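Local coordinates for metal-dependent phosphohydrolase, HDOD domain-containing (Geobacter sulfurreducens, PDB 3HC1), which is of unknown function but binds two ferric ions and probably belongs to the HD-type metal-dependent phosphohydrolases, at residues K131-A134 against E135-F139; F236-E239 against Y240-R244; S256-T259 against L260-H264; I295-A298 against V299-F303. All blocks are in the same frame, centred on the assembly; numbering follows the deposited sequence. Where two conformers were deposited one is given.

Contact 1: residues K131-A134 against E135-F139. With GOL (glycerol), chain H.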
loop_
_atom_site.group_PDB
_atom_site.type_symbol
_atom_site.label_atom_id
_atom_site.label_comp_id
_atom_site.label_asym_id
_atom_site.label_seq_id
_atom_site.Cartn_x
_atom_site.Cartn_y
_atom_site.Cartn_z
ATOM N N LYS A 131 -5.411 7.050 0.512
ATOM C CA LYS A 131 -6.035 7.685 1.649
ATOM C C LYS A 131 -6.649 9.002 1.241
ATOM O O LYS A 131 -7.781 9.263 1.644
ATOM C CB LYS A 131 -5.115 7.881 2.823
ATOM C CG LYS A 131 -5.908 8.193 4.112
ATOM C CD LYS A 131 -5.013 8.511 5.273
ATOM C CE LYS A 131 -5.838 8.887 6.520
ATOM N NZ LYS A 131 -4.982 9.434 7.627
ATOM N N LEU A 132 -5.928 9.816 0.438
ATOM C CA LEU A 132 -6.468 11.109 -0.030
ATOM C C LEU A 132 -7.826 10.901 -0.702
ATOM O O LEU A 132 -8.793 11.659 -0.426
ATOM C CB LEU A 132 -5.514 11.825 -0.987
ATOM C CG LEU A 132 -4.223 12.410 -0.413
ATOM C CD1 LEU A 132 -3.236 12.709 -1.541
ATOM C CD2 LEU A 132 -4.499 13.653 0.459
ATOM N N ILE A 133 -7.907 9.869 -1.563
ATOM C CA ILE A 133 -9.149 9.531 -2.210
ATOM C C ILE A 133 -10.267 9.156 -1.206
ATOM O O ILE A 133 -11.447 9.588 -1.371
ATOM C CB ILE A 133 -8.954 8.486 -3.318
ATOM C CG1 ILE A 133 -8.047 9.079 -4.418
ATOM C CG2 ILE A 133 -10.332 8.057 -3.895
ATOM C CD1 ILE A 133 -7.325 8.082 -5.256
ATOM N N ALA A 134 -9.913 8.365 -0.185
ATOM C CA ALA A 134 -10.827 7.982 0.860
ATOM C C ALA A 134 -11.446 9.241 1.472
ATOM O O ALA A 134 -12.650 9.357 1.618
ATOM C CB ALA A 134 -10.100 7.273 1.916
ATOM N N GLU A 135 -10.585 10.167 1.821
ATOM C CA GLU A 135 -10.999 11.441 2.395
ATOM C C GLU A 135 -11.904 12.248 1.464
ATOM O O GLU A 135 -12.977 12.700 1.882
ATOM C CB GLU A 135 -9.759 12.237 2.850
ATOM C CG GLU A 135 -9.019 11.512 4.000
ATOM C CD GLU A 135 -7.641 12.090 4.332
ATOM O OE1 GLU A 135 -7.009 12.745 3.482
ATOM O OE2 GLU A 135 -7.201 11.871 5.474
ATOM N N ARG A 136 -11.523 12.381 0.192
ATOM C CA ARG A 136 -12.311 13.187 -0.743
ATOM C C ARG A 136 -13.652 12.589 -1.127
ATOM O O ARG A 136 -14.547 13.308 -1.593
ATOM C CB ARG A 136 -11.538 13.483 -2.047
ATOM C CG ARG A 136 -10.280 14.274 -1.870
ATOM C CD ARG A 136 -10.491 15.674 -1.335
ATOM N NE ARG A 136 -9.179 16.264 -1.103
ATOM C CZ ARG A 136 -8.441 16.121 -0.004
ATOM N NH1 ARG A 136 -8.892 15.458 1.057
ATOM N NH2 ARG A 136 -7.230 16.663 0.037
ATOM N N THR A 137 -13.819 11.291 -0.931
ATOM C CA THR A 137 -15.056 10.630 -1.316
ATOM C C THR A 137 -15.907 10.337 -0.083
ATOM O O THR A 137 -16.950 9.698 -0.187
ATOM C CB THR A 137 -14.747 9.344 -2.115
ATOM O OG1 THR A 137 -13.983 8.423 -1.305
ATOM C CG2 THR A 137 -14.002 9.673 -3.437
ATOM N N GLY A 138 -15.436 10.768 1.084
ATOM C CA GLY A 138 -16.169 10.627 2.354
ATOM C C GLY A 138 -16.154 9.239 2.967
ATOM O O GLY A 138 -17.042 8.902 3.777
ATOM N N PHE A 139 -15.150 8.429 2.621
ATOM C CA PHE A 139 -15.064 7.078 3.164
ATOM C C PHE A 139 -14.753 7.199 4.669
ATOM O O PHE A 139 -13.865 7.940 5.074
ATOM C CB PHE A 139 -14.007 6.248 2.415
ATOM C CG PHE A 139 -13.973 4.832 2.821
ATOM C CD1 PHE A 139 -14.902 3.937 2.327
ATOM C CD2 PHE A 139 -13.045 4.373 3.736
ATOM C CE1 PHE A 139 -14.880 2.602 2.723
ATOM C CE2 PHE A 139 -13.030 3.045 4.145
ATOM C CZ PHE A 139 -13.947 2.159 3.629
HETATM C C1 GOL H . -3.902 12.556 6.865
HETATM O O1 GOL H . -4.307 11.341 6.335
HETATM C C2 GOL H . -2.412 12.686 6.606
HETATM O O2 GOL H . -1.934 13.546 7.629
HETATM C C3 GOL H . -1.708 11.325 6.667
HETATM O O3 GOL H . -1.751 10.551 5.473
#
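E135 folds back along its helix toward K131, one turn earlier, and its side chain can be followed atom by atom. CB sits 3.5 Å from L132 O, and CG lies at a similar distance from K131 O. With CG set beside the backbone N (chi1 -65°) and the chain extended beyond it, CD still passes near K131 O and the carboxylate arrives at the end of the lysine. There OE1 turns toward L132 CA, while OE2 approaches K131 CE at 3.4 Å and forms a long salt bridge of 3.9 Å with K131 NZ. The lysine reaches this point fully extended and forms a second salt bridge with E96. A glycerol, probably from the crystallisation liquor, lies beside the pair, but its O1 is too crowded for its bonds to be trusted. An alanine in place of K131 would probably cost E96 this salt bridge and E135 its long one.

Helix 116-136 of the HDOD domain ends here in a Schellman motif. F139 N bonds to A134 O at 2.8 Å, G138 N bonds to E135 O, and G138 takes the positive phi of 77°. T137 adds a side-chain clasp: its OG1, between the backbone N and the carbonyl carbon (chi1 61°), gives its proton to I133 O at 2.8 Å, while T137 N reaches the same oxygen at 3.0 Å from the opposite face of the carbonyl plane. R136 lies side by side with L132 and carries its charge onward to a salt bridge with E287 of helix 281-302.

Contact 2: residues F236-E239 against Y240-R244. With FE (Fe (III) ion), chain C.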
loop_
_atom_site.group_PDB
_atom_site.type_symbol
_atom_site.label_atom_id
_atom_site.label_comp_id
_atom_site.label_asym_id
_atom_site.label_seq_id
_atom_site.Cartn_x
_atom_site.Cartn_y
_atom_site.Cartn_z
ATOM N N PHE A 236 -6.992 2.312 -8.024
ATOM C CA PHE A 236 -6.805 3.626 -8.664
ATOM C C PHE A 236 -5.464 4.244 -8.290
ATOM O O PHE A 236 -4.685 4.687 -9.165
ATOM C CB PHE A 236 -7.959 4.618 -8.395
ATOM C CG PHE A 236 -7.736 5.950 -8.995
ATOM C CD1 PHE A 236 -6.973 6.886 -8.348
ATOM C CD2 PHE A 236 -8.195 6.223 -10.279
ATOM C CE1 PHE A 236 -6.699 8.083 -8.916
ATOM C CE2 PHE A 236 -7.926 7.431 -10.856
ATOM C CZ PHE A 236 -7.183 8.357 -10.184
ATOM N N ALA A 237 -5.173 4.265 -6.997
ATOM C CA ALA A 237 -3.921 4.849 -6.518
ATOM C C ALA A 237 -2.679 4.182 -7.129
ATOM O O ALA A 237 -1.695 4.861 -7.438
ATOM C CB ALA A 237 -3.859 4.880 -4.977
ATOM N N ASP A 238 -2.734 2.881 -7.351
ATOM C CA ASP A 238 -1.614 2.183 -7.920
ATOM C C ASP A 238 -1.403 2.601 -9.375
ATOM O O ASP A 238 -0.290 2.947 -9.784
ATOM C CB ASP A 238 -1.783 0.662 -7.818
ATOM C CG ASP A 238 -0.748 -0.064 -8.600
ATOM O OD1 ASP A 238 0.421 0.153 -8.290
ATOM O OD2 ASP A 238 -1.067 -0.802 -9.551
ATOM N N GLU A 239 -2.470 2.563 -10.164
ATOM C CA GLU A 239 -2.394 2.998 -11.549
ATOM C C GLU A 239 -1.937 4.479 -11.671
ATOM O O GLU A 239 -1.067 4.817 -12.489
ATOM C CB GLU A 239 -3.710 2.712 -12.302
ATOM C CG GLU A 239 -3.521 2.888 -13.809
ATOM C CD GLU A 239 -4.576 2.255 -14.634
ATOM O OE1 GLU A 239 -5.619 1.991 -14.055
ATOM O OE2 GLU A 239 -4.354 1.986 -15.840
ATOM N N TYR A 240 -2.450 5.331 -10.791
ATOM C CA TYR A 240 -2.080 6.727 -10.760
ATOM C C TYR A 240 -0.575 6.883 -10.516
ATOM O O TYR A 240 0.115 7.541 -11.297
ATOM C CB TYR A 240 -2.861 7.515 -9.693
ATOM C CG TYR A 240 -2.453 8.955 -9.678
ATOM C CD1 TYR A 240 -1.356 9.387 -8.935
ATOM C CD2 TYR A 240 -3.119 9.884 -10.453
ATOM C CE1 TYR A 240 -0.966 10.692 -8.980
ATOM C CE2 TYR A 240 -2.730 11.176 -10.505
ATOM C CZ TYR A 240 -1.677 11.595 -9.770
ATOM O OH TYR A 240 -1.308 12.910 -9.866
ATOM N N CYS A 241 -0.079 6.256 -9.442
ATOM C CA CYS A 241 1.332 6.286 -9.091
ATOM C C CYS A 241 2.206 5.751 -10.216
ATOM O O CYS A 241 3.217 6.352 -10.525
ATOM C CB CYS A 241 1.579 5.550 -7.813
ATOM S SG CYS A 241 1.014 6.523 -6.372
ATOM N N THR A 242 1.784 4.656 -10.859
ATOM C CA THR A 242 2.556 4.040 -11.933
ATOM C C THR A 242 2.642 4.984 -13.112
ATOM O O THR A 242 3.684 5.089 -13.741
ATOM C CB THR A 242 1.947 2.690 -12.337
ATOM O OG1 THR A 242 1.912 1.873 -11.168
ATOM C CG2 THR A 242 2.781 1.973 -13.437
ATOM N N LEU A 243 1.543 5.667 -13.395
ATOM C CA LEU A 243 1.482 6.657 -14.495
ATOM C C LEU A 243 2.083 8.025 -14.171
ATOM O O LEU A 243 2.344 8.762 -15.083
ATOM C CB LEU A 243 0.051 6.820 -15.024
ATOM C CG LEU A 243 -0.500 5.651 -15.853
ATOM C CD1 LEU A 243 -2.046 5.793 -16.047
ATOM C CD2 LEU A 243 0.221 5.429 -17.181
ATOM N N ARG A 244 2.327 8.353 -12.916
ATOM C CA ARG A 244 2.871 9.652 -12.517
ATOM C C ARG A 244 4.207 9.539 -11.784
ATOM O O ARG A 244 4.446 10.222 -10.790
ATOM C CB ARG A 244 1.851 10.376 -11.626
ATOM C CG ARG A 244 0.540 10.719 -12.303
ATOM C CD ARG A 244 0.700 11.634 -13.477
ATOM N NE ARG A 244 -0.541 12.317 -13.857
ATOM C CZ ARG A 244 -0.855 12.723 -15.098
ATOM N NH1 ARG A 244 -0.049 12.515 -16.100
ATOM N NH2 ARG A 244 -1.998 13.342 -15.341
HETATM FE FE FE C . 1.673 -1.377 -7.209
HETATM O O HOH W 1 0.728 -0.621 -11.567
HETATM O O HOH W 2 0.366 -2.713 -7.888
#
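D238 and T242 are brought together by complementary first torsions: CG of D238 stands trans to its own nitrogen (chi1 170°), which carries the carboxylate out to the metal, whereas OG1 of T242 lies beside its nitrogen (chi1 -57°) and folds back over the preceding turn. From there OG1 donates to D238 O at 2.8 Å, coming from above the carbonyl plane, while T242 N donates to the same oxygen as an ordinary helical bond. One carbonyl thus takes two donors from a single residue. The carboxylate itself is divided: OD1 binds the iron at 2.2 Å, and OD2 accepts from a water at 2.7 Å that also donates to T242 OG1 at 2.8 Å.

This is the aspartate of an HD-type site, whose other protein ligands to this iron are H122, H152, D153 and E249; a second water, bound directly to the iron, completes its six ligands. Along the rest of helix 229-243, F236 CE1 meets Y240 CB at 4.0 Å, and E239 CG lies 4.0 Å from L243 CD1. R244 CG packs over one face of the Y240 ring, whose hydroxyl bonds to D289, while E239 reaches H251.

T242 thus probably serves as a second-shell residue: with its hydroxyl proton given to the backbone and its oxygen receiving the water, it helps hold that water against OD2, and metal and water together are likely to limit rotation of the carboxylate.

Contact 3: residues S256-T259 against L260-H264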
loop_
_atom_site.group_PDB
_atom_site.type_symbol
_atom_site.label_atom_id
_atom_site.label_comp_id
_atom_site.label_asym_id
_atom_site.label_seq_id
_atom_site.Cartn_x
_atom_site.Cartn_y
_atom_site.Cartn_z
ATOM N N SER A 256 -4.035 9.296 -23.457
ATOM C CA SER A 256 -4.121 10.397 -22.523
ATOM C C SER A 256 -4.351 9.907 -21.081
ATOM O O SER A 256 -5.431 9.406 -20.776
ATOM C CB SER A 256 -5.312 11.286 -22.898
ATOM O OG SER A 256 -5.704 12.099 -21.796
ATOM N N VAL A 257 -3.370 10.172 -20.219
ATOM C CA VAL A 257 -3.366 9.772 -18.812
ATOM C C VAL A 257 -4.488 10.425 -18.025
ATOM O O VAL A 257 -5.173 9.746 -17.247
ATOM C CB VAL A 257 -2.011 10.079 -18.143
ATOM C CG1 VAL A 257 -2.065 9.867 -16.603
ATOM C CG2 VAL A 257 -0.887 9.191 -18.790
ATOM N N ARG A 258 -4.687 11.731 -18.215
ATOM C CA ARG A 258 -5.720 12.419 -17.479
ATOM C C ARG A 258 -7.064 11.773 -17.786
ATOM O O ARG A 258 -7.831 11.455 -16.880
ATOM C CB ARG A 258 -5.754 13.920 -17.821
ATOM C CG ARG A 258 -6.679 14.724 -16.922
ATOM C CD ARG A 258 -6.894 16.149 -17.352
ATOM N NE ARG A 258 -6.957 16.345 -18.814
ATOM C CZ ARG A 258 -8.033 16.164 -19.571
ATOM N NH1 ARG A 258 -9.203 15.799 -19.040
ATOM N NH2 ARG A 258 -7.943 16.350 -20.884
ATOM N N THR A 259 -7.350 11.569 -19.065
ATOM C CA THR A 259 -8.598 10.942 -19.476
ATOM C C THR A 259 -8.758 9.544 -18.904
ATOM O O THR A 259 -9.822 9.211 -18.395
ATOM C CB THR A 259 -8.722 10.919 -21.005
ATOM O OG1 THR A 259 -8.953 12.258 -21.437
ATOM C CG2 THR A 259 -9.875 10.049 -21.469
ATOM N N LEU A 260 -7.711 8.722 -18.983
ATOM C CA LEU A 260 -7.739 7.408 -18.337
ATOM C C LEU A 260 -8.134 7.536 -16.854
ATOM O O LEU A 260 -9.071 6.882 -16.372
ATOM C CB LEU A 260 -6.397 6.724 -18.470
ATOM C CG LEU A 260 -6.235 5.317 -17.916
ATOM C CD1 LEU A 260 -5.091 4.596 -18.705
ATOM C CD2 LEU A 260 -5.974 5.337 -16.369
ATOM N N LEU A 261 -7.435 8.393 -16.136
ATOM C CA LEU A 261 -7.660 8.512 -14.702
ATOM C C LEU A 261 -9.079 9.007 -14.418
ATOM O O LEU A 261 -9.776 8.515 -13.509
ATOM C CB LEU A 261 -6.627 9.436 -14.077
ATOM C CG LEU A 261 -5.156 9.020 -14.148
ATOM C CD1 LEU A 261 -4.311 10.209 -13.686
ATOM C CD2 LEU A 261 -4.872 7.774 -13.352
ATOM N N GLU A 262 -9.538 9.970 -15.212
ATOM C CA GLU A 262 -10.889 10.507 -15.030
ATOM C C GLU A 262 -11.986 9.481 -15.259
ATOM O O GLU A 262 -13.009 9.554 -14.591
ATOM C CB GLU A 262 -11.131 11.712 -15.920
ATOM C CG GLU A 262 -10.529 13.002 -15.331
ATOM C CD GLU A 262 -10.671 14.219 -16.265
ATOM O OE1 GLU A 262 -11.495 14.189 -17.208
ATOM O OE2 GLU A 262 -9.941 15.225 -16.044
ATOM N N ASN A 263 -11.789 8.597 -16.253
ATOM C CA ASN A 263 -12.756 7.563 -16.635
ATOM C C ASN A 263 -12.512 6.189 -15.964
ATOM O O ASN A 263 -13.194 5.205 -16.262
ATOM C CB ASN A 263 -12.710 7.334 -18.164
ATOM C CG ASN A 263 -13.033 8.577 -18.958
ATOM O OD1 ASN A 263 -13.600 9.505 -18.444
ATOM N ND2 ASN A 263 -12.623 8.605 -20.206
ATOM N N HIS A 264 -11.548 6.124 -15.066
ATOM C CA HIS A 264 -11.156 4.865 -14.417
ATOM C C HIS A 264 -12.363 4.142 -13.772
ATOM O O HIS A 264 -13.221 4.794 -13.184
ATOM C CB HIS A 264 -10.099 5.153 -13.365
ATOM C CG HIS A 264 -9.365 3.928 -12.863
ATOM N ND1 HIS A 264 -9.905 3.063 -11.935
ATOM C CD2 HIS A 264 -8.100 3.502 -13.076
ATOM C CE1 HIS A 264 -9.025 2.112 -11.655
ATOM N NE2 HIS A 264 -7.921 2.354 -12.340
#
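L260 opens the second half of this short helix, its N bonded to S256 O at 3.0 Å and its CB lying against the S256 and V257 carbonyls. S256 is the N-cap: its OG accepts from T259 N at 3.2 Å, taking up a backbone N-H that has no earlier helical carbonyl. L261 follows, with CG beside its own backbone N, a setting that lays the side chain next to V257, both pointing the same way, L261 CD1 to V257 CG1 3.7 Å. Next comes E262, the charged member. Its extended chain crosses that of R258, which bends back at chi3 (37°) to bring NH1 within 3.1 Å of E262 OE2. This hydrogen-bonded salt bridge is nearly straight at 166°. The oxygen lies in the guanidinium plane, at its edge, yet is met from above the carboxylate plane, the two flat groups standing 52° apart. With an alanine here instead of E262, the R258 guanidinium would probably lose this mate and be free to swing away from the helix. At N263 the backbone N returns to T259 O, and the amide ND2 lies alongside T259 CG2 at 3.4 Å. H264 then turns to what follows, its ND1 capping S266 N at the start of helix 266-273.

Helix 257-263 is a short helix near the surface of the all-helical chain, lying against helix 229-243: L260 packs on E239 and L243, L261 packs on Y240 and also touches V285 of helix 281-302, and the H264 ring meets F236 edge-to-face.

Contact 4: residues I295-A298 against V299-F303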
loop_
_atom_site.group_PDB
_atom_site.type_symbol
_atom_site.label_atom_id
_atom_site.label_comp_id
_atom_site.label_asym_id
_atom_site.label_seq_id
_atom_site.Cartn_x
_atom_site.Cartn_y
_atom_site.Cartn_z
ATOM N N ILE A 295 4.134 15.288 -3.390
ATOM C CA ILE A 295 3.873 13.962 -2.750
ATOM C C ILE A 295 5.115 13.064 -2.925
ATOM O O ILE A 295 5.652 12.499 -1.960
ATOM C CB ILE A 295 2.610 13.286 -3.320
ATOM C CG1 ILE A 295 1.338 13.999 -2.846
ATOM C CG2 ILE A 295 2.546 11.811 -2.925
ATOM C CD1 ILE A 295 0.126 13.729 -3.760
ATOM N N ARG A 296 5.633 13.033 -4.145
ATOM C CA ARG A 296 6.843 12.273 -4.443
ATOM C C ARG A 296 8.059 12.720 -3.642
ATOM O O ARG A 296 8.839 11.883 -3.188
ATOM C CB ARG A 296 7.174 12.334 -5.943
ATOM C CG ARG A 296 6.240 11.563 -6.820
ATOM C CD ARG A 296 6.886 11.161 -8.176
ATOM N NE ARG A 296 7.321 12.312 -8.941
ATOM C CZ ARG A 296 6.602 12.999 -9.840
ATOM N NH1 ARG A 296 5.349 12.682 -10.175
ATOM N NH2 ARG A 296 7.165 14.045 -10.438
ATOM N N ALA A 297 8.230 14.027 -3.502
ATOM C CA ALA A 297 9.313 14.552 -2.658
ATOM C C ALA A 297 9.209 14.038 -1.205
ATOM O O ALA A 297 10.217 13.613 -0.602
ATOM C CB ALA A 297 9.364 16.075 -2.693
ATOM N N ALA A 298 8.004 14.084 -0.656
ATOM C CA ALA A 298 7.780 13.722 0.719
ATOM C C ALA A 298 8.064 12.206 0.887
ATOM O O ALA A 298 8.874 11.771 1.746
ATOM C CB ALA A 298 6.332 14.080 1.121
ATOM N N VAL A 299 7.457 11.410 0.020
ATOM C CA VAL A 299 7.735 9.979 0.003
ATOM C C VAL A 299 9.231 9.671 -0.036
ATOM O O VAL A 299 9.735 8.877 0.781
ATOM C CB VAL A 299 7.015 9.268 -1.172
ATOM C CG1 VAL A 299 7.543 7.889 -1.355
ATOM C CG2 VAL A 299 5.527 9.216 -0.907
ATOM N N ASP A 300 9.950 10.325 -0.946
ATOM C CA ASP A 300 11.351 9.989 -1.187
ATOM C C ASP A 300 12.199 10.368 -0.013
ATOM O O ASP A 300 13.246 9.771 0.226
ATOM C CB ASP A 300 11.868 10.713 -2.417
ATOM C CG ASP A 300 11.442 10.046 -3.719
ATOM O OD1 ASP A 300 10.859 8.922 -3.729
ATOM O OD2 ASP A 300 11.714 10.666 -4.762
ATOM N N GLU A 301 11.765 11.370 0.726
ATOM C CA GLU A 301 12.597 11.894 1.769
ATOM C C GLU A 301 12.429 11.214 3.120
ATOM O O GLU A 301 13.342 11.275 3.930
ATOM C CB GLU A 301 12.395 13.397 1.858
ATOM C CG GLU A 301 13.092 14.122 0.682
ATOM C CD GLU A 301 12.382 15.407 0.246
ATOM O OE1 GLU A 301 11.828 16.129 1.108
ATOM O OE2 GLU A 301 12.384 15.682 -0.976
ATOM N N LEU A 302 11.326 10.500 3.337
ATOM C CA LEU A 302 10.936 10.145 4.711
ATOM C C LEU A 302 11.919 9.200 5.380
ATOM O O LEU A 302 12.492 9.522 6.431
ATOM C CB LEU A 302 9.541 9.532 4.766
ATOM C CG LEU A 302 9.134 9.020 6.147
ATOM C CD1 LEU A 302 8.906 10.187 7.094
ATOM C CD2 LEU A 302 7.915 8.140 6.031
ATOM N N PHE A 303 12.039 8.008 4.799
ATOM C CA PHE A 303 13.050 7.051 5.199
ATOM C C PHE A 303 13.849 6.808 3.924
ATOM O O PHE A 303 13.274 6.755 2.803
ATOM C CB PHE A 303 12.453 5.726 5.699
ATOM C CG PHE A 303 11.572 5.842 6.940
ATOM C CD1 PHE A 303 12.070 6.353 8.133
ATOM C CD2 PHE A 303 10.243 5.380 6.916
ATOM C CE1 PHE A 303 11.268 6.438 9.268
ATOM C CE2 PHE A 303 9.432 5.448 8.043
ATOM C CZ PHE A 303 9.948 5.983 9.225
#
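The carboxylate of E301 lies with one face over the A297 carbonyl oxygen, E301 CD to A297 O only 2.9 Å, and one of its edge oxygens, OE2, comes 3.5 Å from A297 CB. D300 repeats the pattern one residue earlier, its CG 3.2 Å from R296 O, again face-on. Both belong to the last turn of helix 281-302, the closing helix of this all-helical HDOD protein. Each acid has CG beside its own backbone N, and in E301 a bend at chi2 completes the fold over the carbonyl four residues back. The carboxylate oxygens and the carbonyl oxygen below them are all acceptors, which rules out a hydrogen bond between them, and the tight approach at E301 is probably somewhat unfavourable.

The backbone slackens at the same point: E301 N is shared weakly between A297 O and A298 O, at 3.0 and 3.1 Å. Beyond it, L302 CG sits over one face of the F303 ring, offset toward the rim, and F303 packs on W120 of helix 116-136 and on helix 82-108. V299, buried, faces A121. One turn back the helix is still regular, and V299 N points at I295 O almost straight, 2.9 Å away with an N-H...O angle of 176°.

Overall arrangement
Contact 2 lies between the others and is the one that reaches the iron, through D238. Contact 1 meets it through I133 CD1 and F236 CD1, 3.3 Å apart, joining helices 116-136 and 229-243. Contact 3 packs along contact 2, from F236 to R244; within this stretch H264 NE2 comes 2.9 Å from E239 OE1. R296 NH1 of contact 4 gives a weak hydrogen bond to R244 O, and in the L132 conformer given, L132 CD1 of contact 1 also lies 4.2 Å from I295 CD1 of contact 4. The side chain of V299 comes within about 7 Å of that of the iron ligand H122. Contacts 3 and 4 do not touch, their centres being 25 Å apart.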